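Local coordinates for protein VP1 (Merkel cell polyomavirus, PDB 4FMH) that forms the pentameric building blocks of the Merkel cell polyomavirus capsid and binds sialylated oligosaccharides, a binding required for infection, at residues 27-35 and 44-52; 59-67 and 152-163. One frame throughout, in Å; residues are numbered along the deposited sequence. Where two conformers were deposited one is given.

Segments 29-35, 44-52 and 59-67 follow one another on the connection between strands 11-28 and 71-76 of the VP1 jelly roll; 152-163 comes from the loop after strand 142-146. The centres of contact 1 (27-35 with 44-52) and contact 2 (59-67 with 152-163) are about 16 Å apart. They meet where Tyr50 and Asp51 lie against Glu65 and Asn66: Asp51 O is 3.0 Å from Asn66 ND2 and Tyr50 N is 3.2 Å from Glu65 O, both probable hydrogen bonds. Contact 1 supplies Trp45, Tyr50 and Asp51 to the sialic acid pocket. Contact 2 contributes no residue to it; the side chain of Ile63 is about 7 Å from the sialic acid.

Contact 1 (27-35 and 44-52); sequences YLNPRMGVN and NWYTYTYDL. With SIA (N-acetyl-alpha-neuraminic acid), chain U.
Val34 packs against the type II beta turn Trp45-Tyr48 in the loop between strands 11-28 and 71-76 of the VP1 jelly roll. With CG1 anti to the backbone N (chi1 -178°), that methyl lies over the Trp45-Tyr46 peptide, while CG2 turns to Trp45 CB and, 3.5 Å away, to Tyr50 CE1; the Val34 and Tyr50 side chains cross at about a right angle. The backbone closes around this tight part: Val34 N donates nearly straight to Tyr48 O (3.3 Å), and Thr47 N gives a weak bond to Val34 O. A water bound to Pro30 O, Met32 N and Val34 O, and weakly to Thr47 N, ties the interior together. Thr47 CG2 sits over the centre of its neighbour Tyr46's ring and touches Pro30 CG at 3.7 Å.

The Tyr46 hydroxyl end is water-mediated and covered by Gly180 of a neighbouring subunit. Tyr46 OH lies 3.1 Å from Asn29 CB, and a second water bridges it to Arg31 NH1, which sits at the ring's edge, in plane; Arg31 NE pairs with Asp192. By contrast, Trp45, Tyr50 and Asp51 form a partly exposed side that receives sialic acid. Tyr50 packs against its acetyl methyl C11, and Trp45 NE1 bonds weakly to O10. Asp51, itself salt-bridged to Lys264, accepts the acetamido N-H: SIA N5 to Asp51 OD1 is 2.8 Å, with an N-H...O angle of 163°.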
loop_
_atom_site.group_PDB
_atom_site.type_symbol
_atom_site.label_atom_id
_atom_site.label_comp_id
_atom_site.label_asym_id
_atom_site.label_seq_id
_atom_site.Cartn_x
_atom_site.Cartn_y
_atom_site.Cartn_z
ATOM N N TYR B 27 27.923 2.722 11.652
ATOM C CA TYR B 27 26.681 3.460 11.784
ATOM C C TYR B 27 26.960 4.907 11.410
ATOM O O TYR B 27 28.089 5.393 11.554
ATOM C CB TYR B 27 26.095 3.333 13.196
ATOM C CG TYR B 27 26.939 3.967 14.281
ATOM C CD1 TYR B 27 26.804 5.324 14.593
ATOM C CD2 TYR B 27 27.869 3.212 15.001
ATOM C CE1 TYR B 27 27.582 5.915 15.585
ATOM C CE2 TYR B 27 28.654 3.793 15.998
ATOM C CZ TYR B 27 28.496 5.144 16.286
ATOM O OH TYR B 27 29.258 5.730 17.267
ATOM N N LEU B 28 25.930 5.588 10.927
ATOM C CA LEU B 28 26.029 6.991 10.589
ATOM C C LEU B 28 24.924 7.744 11.308
ATOM O O LEU B 28 23.740 7.466 11.098
ATOM C CB LEU B 28 25.903 7.194 9.073
ATOM C CG LEU B 28 27.107 6.803 8.204
ATOM C CD1 LEU B 28 26.727 6.807 6.717
ATOM C CD2 LEU B 28 28.290 7.739 8.455
ATOM N N ASN B 29 25.307 8.686 12.163
ATOM C CA ASN B 29 24.320 9.555 12.813
ATOM C C ASN B 29 23.802 10.618 11.858
ATOM O O ASN B 29 24.522 11.037 10.946
ATOM C CB ASN B 29 24.896 10.193 14.072
ATOM C CG ASN B 29 24.762 9.302 15.281
ATOM O OD1 ASN B 29 23.682 8.762 15.559
ATOM N ND2 ASN B 29 25.860 9.135 16.013
ATOM N N PRO B 30 22.542 11.056 12.057
ATOM C CA PRO B 30 21.916 11.966 11.093
ATOM C C PRO B 30 22.486 13.383 11.160
ATOM O O PRO B 30 22.930 13.829 12.229
ATOM C CB PRO B 30 20.439 11.950 11.507
ATOM C CG PRO B 30 20.462 11.649 12.952
ATOM C CD PRO B 30 21.627 10.707 13.160
ATOM N N ARG B 31 22.486 14.067 10.018
ATOM C CA ARG B 31 22.998 15.434 9.925
ATOM C C ARG B 31 21.883 16.375 9.453
ATOM O O ARG B 31 21.874 16.856 8.311
ATOM C CB ARG B 31 24.230 15.494 9.007
ATOM C CG ARG B 31 25.399 14.572 9.416
ATOM C CD ARG B 31 25.894 14.844 10.840
ATOM N NE ARG B 31 26.994 13.961 11.238
ATOM C CZ ARG B 31 27.125 13.417 12.450
ATOM N NH1 ARG B 31 26.218 13.641 13.394
ATOM N NH2 ARG B 31 28.160 12.631 12.718
ATOM N N MET B 32 20.956 16.637 10.366
ATOM C CA MET B 32 19.729 17.381 10.091
ATOM C C MET B 32 19.886 18.899 10.092
ATOM O O MET B 32 18.993 19.618 9.636
ATOM C CB MET B 32 18.656 16.977 11.109
ATOM C CG MET B 32 18.223 15.515 11.014
ATOM S SD MET B 32 17.358 15.113 9.475
ATOM C CE MET B 32 18.634 14.293 8.520
ATOM N N GLY B 33 21.009 19.391 10.611
ATOM C CA GLY B 33 21.256 20.826 10.664
ATOM C C GLY B 33 21.999 21.186 11.934
ATOM O O GLY B 33 22.997 21.896 11.883
ATOM N N VAL B 34 21.494 20.714 13.073
ATOM C CA VAL B 34 22.289 20.679 14.298
ATOM C C VAL B 34 23.047 19.352 14.264
ATOM O O VAL B 34 22.501 18.289 14.600
ATOM C CB VAL B 34 21.433 20.811 15.575
ATOM C CG1 VAL B 34 22.316 20.822 16.816
ATOM C CG2 VAL B 34 20.585 22.066 15.513
ATOM N N ASN B 35 24.303 19.426 13.835
ATOM C CA ASN B 35 25.041 18.239 13.420
ATOM C C ASN B 35 26.006 17.648 14.442
ATOM O O ASN B 35 26.558 16.564 14.223
ATOM C CB ASN B 35 25.729 18.503 12.073
ATOM C CG ASN B 35 24.725 18.710 10.956
ATOM O OD1 ASN B 35 23.565 18.322 11.084
ATOM N ND2 ASN B 35 25.159 19.326 9.861
ATOM N N ASN B 44 21.262 20.517 22.156
ATOM C CA ASN B 44 20.015 19.869 22.565
ATOM C C ASN B 44 19.111 19.571 21.368
ATOM O O ASN B 44 18.204 18.737 21.456
ATOM C CB ASN B 44 19.269 20.688 23.623
ATOM C CG ASN B 44 18.869 22.056 23.128
ATOM O OD1 ASN B 44 17.696 22.302 22.832
ATOM N ND2 ASN B 44 19.838 22.959 23.038
ATOM N N TRP B 45 19.373 20.247 20.251
ATOM C CA TRP B 45 18.624 20.009 19.023
ATOM C C TRP B 45 19.346 19.083 18.030
ATOM O O TRP B 45 18.973 19.003 16.863
ATOM C CB TRP B 45 18.201 21.333 18.378
ATOM C CG TRP B 45 17.066 22.000 19.125
ATOM C CD1 TRP B 45 17.082 23.229 19.716
ATOM C CD2 TRP B 45 15.769 21.445 19.384
ATOM N NE1 TRP B 45 15.862 23.487 20.313
ATOM C CE2 TRP B 45 15.041 22.407 20.124
ATOM C CE3 TRP B 45 15.144 20.235 19.047
ATOM C CZ2 TRP B 45 13.719 22.194 20.537
ATOM C CZ3 TRP B 45 13.833 20.020 19.464
ATOM C CH2 TRP B 45 13.134 21.000 20.198
ATOM N N TYR B 46 20.370 18.385 18.516
ATOM C CA TYR B 46 21.063 17.355 17.745
ATOM C C TYR B 46 20.063 16.323 17.215
ATOM O O TYR B 46 19.250 15.789 17.972
ATOM C CB TYR B 46 22.107 16.682 18.631
ATOM C CG TYR B 46 22.831 15.508 18.029
ATOM C CD1 TYR B 46 23.573 15.640 16.850
ATOM C CD2 TYR B 46 22.815 14.269 18.668
ATOM C CE1 TYR B 46 24.262 14.554 16.310
ATOM C CE2 TYR B 46 23.494 13.181 18.138
ATOM C CZ TYR B 46 24.213 13.330 16.961
ATOM O OH TYR B 46 24.883 12.250 16.446
ATOM N N THR B 47 20.161 16.059 15.912
ATOM C CA THR B 47 19.253 15.185 15.124
ATOM C C THR B 47 17.965 15.880 14.672
ATOM O O THR B 47 17.060 15.234 14.133
ATOM C CB THR B 47 18.965 13.771 15.763
ATOM O OG1 THR B 47 17.978 13.883 16.796
ATOM C CG2 THR B 47 20.238 13.126 16.311
ATOM N N TYR B 48 17.910 17.196 14.870
ATOM C CA TYR B 48 16.796 18.025 14.412
ATOM C C TYR B 48 17.294 19.227 13.600
ATOM O O TYR B 48 18.497 19.544 13.587
ATOM C CB TYR B 48 15.969 18.551 15.599
ATOM C CG TYR B 48 15.325 17.498 16.465
ATOM C CD1 TYR B 48 13.998 17.108 16.247
ATOM C CD2 TYR B 48 16.028 16.905 17.523
ATOM C CE1 TYR B 48 13.394 16.142 17.045
ATOM C CE2 TYR B 48 15.426 15.941 18.333
ATOM C CZ TYR B 48 14.112 15.567 18.079
ATOM O OH TYR B 48 13.513 14.615 18.865
ATOM N N THR B 49 16.358 19.886 12.927
ATOM C CA THR B 49 16.585 21.202 12.356
ATOM C C THR B 49 16.188 22.225 13.421
ATOM O O THR B 49 15.756 21.854 14.522
ATOM C CB THR B 49 15.710 21.452 11.100
ATOM O OG1 THR B 49 14.321 21.395 11.458
ATOM C CG2 THR B 49 16.001 20.433 10.008
ATOM N N TYR B 50 16.336 23.510 13.101
ATOM C CA TYR B 50 15.627 24.550 13.844
ATOM C C TYR B 50 14.204 24.648 13.281
ATOM O O TYR B 50 13.730 23.723 12.614
ATOM C CB TYR B 50 16.363 25.902 13.776
ATOM C CG TYR B 50 17.575 26.018 14.685
ATOM C CD1 TYR B 50 17.952 24.973 15.537
ATOM C CD2 TYR B 50 18.322 27.199 14.724
ATOM C CE1 TYR B 50 19.052 25.093 16.380
ATOM C CE2 TYR B 50 19.422 27.329 15.561
ATOM C CZ TYR B 50 19.783 26.274 16.384
ATOM O OH TYR B 50 20.873 26.405 17.212
ATOM N N ASP B 51 13.518 25.754 13.536
ATOM C CA ASP B 51 12.134 25.877 13.090
ATOM C C ASP B 51 12.044 26.266 11.622
ATOM O O ASP B 51 12.623 27.265 11.190
ATOM C CB ASP B 51 11.363 26.844 13.993
ATOM C CG ASP B 51 11.377 26.406 15.444
ATOM O OD1 ASP B 51 11.529 27.276 16.329
ATOM O OD2 ASP B 51 11.253 25.184 15.704
ATOM N N LEU B 52 11.329 25.450 10.859
ATOM C CA LEU B 52 11.168 25.668 9.429
ATOM C C LEU B 52 9.957 26.555 9.171
ATOM O O LEU B 52 8.841 26.243 9.595
ATOM C CB LEU B 52 11.033 24.325 8.699
ATOM C CG LEU B 52 12.291 23.447 8.726
ATOM C CD1 LEU B 52 11.925 21.974 8.605
ATOM C CD2 LEU B 52 13.289 23.853 7.644
HETATM C C1 SIA U . 8.789 28.358 20.050
HETATM C C2 SIA U . 9.888 28.258 21.111
HETATM C C3 SIA U . 10.355 26.794 21.218
HETATM C C4 SIA U . 11.257 26.331 20.069
HETATM C C5 SIA U . 12.393 27.319 19.817
HETATM C C6 SIA U . 11.884 28.761 19.692
HETATM C C7 SIA U . 13.071 29.739 19.617
HETATM C C8 SIA U . 12.717 31.138 19.090
HETATM C C9 SIA U . 11.980 32.008 20.104
HETATM C C10 SIA U . 14.410 26.539 18.651
HETATM C C11 SIA U . 14.987 26.120 17.335
HETATM N N5 SIA U . 13.119 26.891 18.630
HETATM O O1A SIA U . 8.023 27.379 19.873
HETATM O O1B SIA U . 8.657 29.415 19.386
HETATM O O4 SIA U . 11.830 25.041 20.357
HETATM O O6 SIA U . 11.015 29.109 20.792
HETATM O O7 SIA U . 13.714 29.823 20.897
HETATM O O8 SIA U . 13.908 31.833 18.688
HETATM O O9 SIA U . 10.584 31.959 19.800
HETATM O O10 SIA U . 15.089 26.557 19.664
HETATM O O HOH W 1 21.680 16.074 13.142
HETATM O O HOH W 2 27.495 12.331 15.879
#

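Contact 2 (59-67 and 152-163)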
loop_
_atom_site.group_PDB
_atom_site.type_symbol
_atom_site.label_atom_id
_atom_site.label_comp_id
_atom_site.label_asym_id
_atom_site.label_seq_id
_atom_site.Cartn_x
_atom_site.Cartn_y
_atom_site.Cartn_z
ATOM N N PRO B 59 14.209 37.368 -0.888
ATOM C CA PRO B 59 14.361 35.931 -1.156
ATOM C C PRO B 59 14.487 35.097 0.116
ATOM O O PRO B 59 14.706 35.644 1.201
ATOM C CB PRO B 59 15.669 35.872 -1.945
ATOM C CG PRO B 59 16.488 36.998 -1.363
ATOM C CD PRO B 59 15.526 38.040 -0.826
ATOM N N ASP B 60 14.348 33.783 -0.030
ATOM C CA ASP B 60 14.633 32.853 1.054
ATOM C C ASP B 60 16.135 32.901 1.356
ATOM O O ASP B 60 16.964 32.863 0.446
ATOM C CB ASP B 60 14.217 31.433 0.649
ATOM C CG ASP B 60 14.275 30.442 1.804
ATOM O OD1 ASP B 60 14.221 30.860 2.985
ATOM O OD2 ASP B 60 14.369 29.228 1.522
ATOM N N GLN B 61 16.476 33.006 2.636
ATOM C CA GLN B 61 17.870 32.986 3.071
ATOM C C GLN B 61 17.999 31.984 4.217
ATOM O O GLN B 61 18.161 32.369 5.373
ATOM C CB GLN B 61 18.323 34.392 3.490
ATOM C CG GLN B 61 18.410 35.393 2.326
ATOM C CD GLN B 61 18.499 36.849 2.784
ATOM O OE1 GLN B 61 17.828 37.259 3.734
ATOM N NE2 GLN B 61 19.316 37.640 2.089
ATOM N N PRO B 62 17.913 30.681 3.897
ATOM C CA PRO B 62 17.852 29.647 4.938
ATOM C C PRO B 62 19.162 29.527 5.712
ATOM O O PRO B 62 20.236 29.708 5.132
ATOM C CB PRO B 62 17.579 28.363 4.141
ATOM C CG PRO B 62 18.094 28.636 2.777
ATOM C CD PRO B 62 17.898 30.104 2.539
ATOM N N ILE B 63 19.070 29.251 7.012
ATOM C CA ILE B 63 20.259 29.034 7.844
ATOM C C ILE B 63 20.709 27.563 7.769
ATOM O O ILE B 63 19.902 26.669 7.465
ATOM C CB ILE B 63 20.008 29.436 9.318
ATOM C CG1 ILE B 63 18.839 28.615 9.902
ATOM C CG2 ILE B 63 19.770 30.951 9.421
ATOM C CD1 ILE B 63 18.556 28.853 11.388
ATOM N N LYS B 64 21.989 27.323 8.055
ATOM C CA LYS B 64 22.575 25.975 8.040
ATOM C C LYS B 64 21.746 24.977 8.835
ATOM O O LYS B 64 21.614 23.815 8.435
ATOM C CB LYS B 64 23.977 25.978 8.653
ATOM C CG LYS B 64 25.058 26.683 7.871
ATOM C CD LYS B 64 26.421 26.447 8.537
ATOM C CE LYS B 64 26.409 26.842 10.017
ATOM N NZ LYS B 64 27.280 25.954 10.828
ATOM N N GLU B 65 21.203 25.435 9.964
ATOM C CA GLU B 65 20.476 24.559 10.886
ATOM C C GLU B 65 19.158 24.051 10.297
ATOM O O GLU B 65 18.565 23.117 10.826
ATOM C CB GLU B 65 20.224 25.257 12.223
ATOM C CG GLU B 65 21.472 25.454 13.094
ATOM C CD GLU B 65 22.384 26.590 12.636
ATOM O OE1 GLU B 65 21.945 27.464 11.847
ATOM O OE2 GLU B 65 23.554 26.605 13.074
ATOM N N ASN B 66 18.723 24.661 9.195
ATOM C CA ASN B 66 17.482 24.271 8.528
ATOM C C ASN B 66 17.692 23.495 7.231
ATOM O O ASN B 66 16.760 23.337 6.427
ATOM C CB ASN B 66 16.595 25.496 8.297
ATOM C CG ASN B 66 15.822 25.893 9.543
ATOM O OD1 ASN B 66 15.862 25.199 10.564
ATOM N ND2 ASN B 66 15.118 27.013 9.467
ATOM N N LEU B 67 18.912 22.987 7.055
ATOM C CA LEU B 67 19.296 22.296 5.834
ATOM C C LEU B 67 19.843 20.882 6.116
ATOM O O LEU B 67 21.074 20.684 6.156
ATOM C CB LEU B 67 20.311 23.150 5.048
ATOM C CG LEU B 67 19.832 24.550 4.608
ATOM C CD1 LEU B 67 20.981 25.429 4.110
ATOM C CD2 LEU B 67 18.710 24.469 3.553
ATOM N N GLN B 152 16.089 31.094 -6.774
ATOM C CA GLN B 152 16.374 32.370 -6.113
ATOM C C GLN B 152 16.758 32.230 -4.640
ATOM O O GLN B 152 17.147 33.215 -4.010
ATOM C CB GLN B 152 15.204 33.347 -6.285
ATOM C CG GLN B 152 15.009 33.808 -7.722
ATOM C CD GLN B 152 13.911 34.852 -7.887
ATOM O OE1 GLN B 152 13.044 35.010 -7.032
ATOM N NE2 GLN B 152 13.949 35.566 -8.999
ATOM N N THR B 153 16.663 31.011 -4.105
ATOM C CA THR B 153 17.086 30.725 -2.737
ATOM C C THR B 153 18.565 31.098 -2.546
ATOM O O THR B 153 19.421 30.755 -3.375
ATOM C CB THR B 153 16.876 29.234 -2.371
ATOM O OG1 THR B 153 15.532 28.831 -2.694
ATOM C CG2 THR B 153 17.121 29.002 -0.888
ATOM N N GLN B 154 18.850 31.812 -1.461
ATOM C CA GLN B 154 20.216 32.247 -1.160
ATOM C C GLN B 154 20.768 31.405 -0.029
ATOM O O GLN B 154 20.560 31.709 1.147
ATOM C CB GLN B 154 20.254 33.741 -0.808
ATOM C CG GLN B 154 19.625 34.630 -1.869
ATOM C CD GLN B 154 19.954 36.107 -1.699
ATOM O OE1 GLN B 154 20.298 36.567 -0.607
ATOM N NE2 GLN B 154 19.839 36.861 -2.789
ATOM N N TYR B 155 21.442 30.319 -0.395
ATOM C CA TYR B 155 22.018 29.410 0.588
ATOM C C TYR B 155 23.245 30.066 1.227
ATOM O O TYR B 155 23.891 30.895 0.588
ATOM C CB TYR B 155 22.367 28.065 -0.061
ATOM C CG TYR B 155 21.135 27.294 -0.497
ATOM C CD1 TYR B 155 20.387 26.560 0.425
ATOM C CD2 TYR B 155 20.707 27.317 -1.827
ATOM C CE1 TYR B 155 19.235 25.859 0.035
ATOM C CE2 TYR B 155 19.562 26.613 -2.233
ATOM C CZ TYR B 155 18.832 25.893 -1.298
ATOM O OH TYR B 155 17.697 25.208 -1.694
ATOM N N PRO B 156 23.548 29.723 2.493
ATOM C CA PRO B 156 24.730 30.317 3.128
ATOM C C PRO B 156 25.973 29.974 2.324
ATOM O O PRO B 156 26.113 28.836 1.855
ATOM C CB PRO B 156 24.778 29.642 4.502
ATOM C CG PRO B 156 23.386 29.119 4.726
ATOM C CD PRO B 156 22.882 28.748 3.374
ATOM N N LYS B 157 26.841 30.966 2.143
ATOM C CA LYS B 157 28.052 30.815 1.346
ATOM C C LYS B 157 29.001 29.792 1.959
ATOM O O LYS B 157 29.240 29.801 3.169
ATOM C CB LYS B 157 28.763 32.164 1.185
ATOM C CG LYS B 157 28.139 33.097 0.144
ATOM C CD LYS B 157 27.137 34.070 0.767
ATOM C CE LYS B 157 26.501 34.982 -0.285
ATOM N NZ LYS B 157 27.505 35.852 -0.965
ATOM N N THR B 158 29.530 28.908 1.117
ATOM C CA THR B 158 30.497 27.890 1.543
ATOM C C THR B 158 31.730 28.540 2.189
ATOM O O THR B 158 32.235 28.058 3.197
ATOM C CB THR B 158 30.906 26.978 0.356
ATOM O OG1 THR B 158 29.728 26.412 -0.230
ATOM C CG2 THR B 158 31.826 25.850 0.804
ATOM N N THR B 159 32.178 29.658 1.625
ATOM C CA THR B 159 33.321 30.404 2.170
ATOM C C THR B 159 33.056 30.993 3.566
ATOM O O THR B 159 33.998 31.282 4.305
ATOM C CB THR B 159 33.794 31.513 1.204
ATOM O OG1 THR B 159 32.673 32.293 0.784
ATOM C CG2 THR B 159 34.472 30.909 -0.018
ATOM N N ASN B 160 31.779 31.160 3.916
ATOM C CA ASN B 160 31.384 31.662 5.235
ATOM C C ASN B 160 31.052 30.548 6.239
ATOM O O ASN B 160 30.473 30.809 7.293
ATOM C CB ASN B 160 30.187 32.621 5.112
ATOM C CG ASN B 160 30.517 33.889 4.336
ATOM O OD1 ASN B 160 31.662 34.344 4.304
ATOM N ND2 ASN B 160 29.501 34.474 3.712
ATOM N N GLY B 161 31.415 29.311 5.908
ATOM C CA GLY B 161 31.104 28.154 6.753
ATOM C C GLY B 161 29.853 27.386 6.346
ATOM O O GLY B 161 29.455 26.433 7.021
ATOM N N GLY B 162 29.239 27.792 5.236
ATOM C CA GLY B 162 27.995 27.176 4.764
ATOM C C GLY B 162 28.184 25.816 4.112
ATOM O O GLY B 162 29.308 25.333 3.986
ATOM N N PRO B 163 27.079 25.185 3.686
ATOM C CA PRO B 163 27.167 23.902 2.990
ATOM C C PRO B 163 27.606 24.080 1.534
ATOM O O PRO B 163 27.683 25.205 1.047
ATOM C CB PRO B 163 25.725 23.394 3.039
ATOM C CG PRO B 163 24.909 24.629 3.007
ATOM C CD PRO B 163 25.685 25.655 3.796
HETATM O O HOH W 3 13.598 28.291 -0.821
HETATM O O HOH W 4 21.292 32.016 3.623
#
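Gln61 and Gln154 lie side by side and point the same way, their amide planes turned 52° apart. Gln61 NE2 donates to Gln154 OE1 at 3.1 Å, the acceptor near the plane of the Gln61 amide but the donor tilted 35° from the Gln154 carbonyl plane. Pro59 crosses the Gln154 side chain obliquely, its CG 3.6 Å from Gln154 CD. The backbones join through Gln154 N to Asp60 O, 2.9 Å.

Asp60 and Thr153 also run alongside each other. A water donates to both Asp60 OD2 and Thr153 OG1; the former is also bonded to His111 of a neighbouring subunit, the latter to Asp150 O. For Thr153, chi1 -51° sets OG1 beside the backbone N and leaves CG2 anti to it, facing Pro62 CD at 3.7 Å. That methyl also lies over the rim of one face of the Tyr155 ring. Leu67 reaches the ring's edge, CD2 3.8 Å from Tyr155 CE1, and its CD1 meets Pro156 CD at 3.9 Å. A second water bridges Pro62 O and Gln154 O.

The contact joins the loop between strands 11-28 and 71-76 to the one between strand 142-146 and helix 166-170, where Thr158 OG1 reaches Thr168 on the helix.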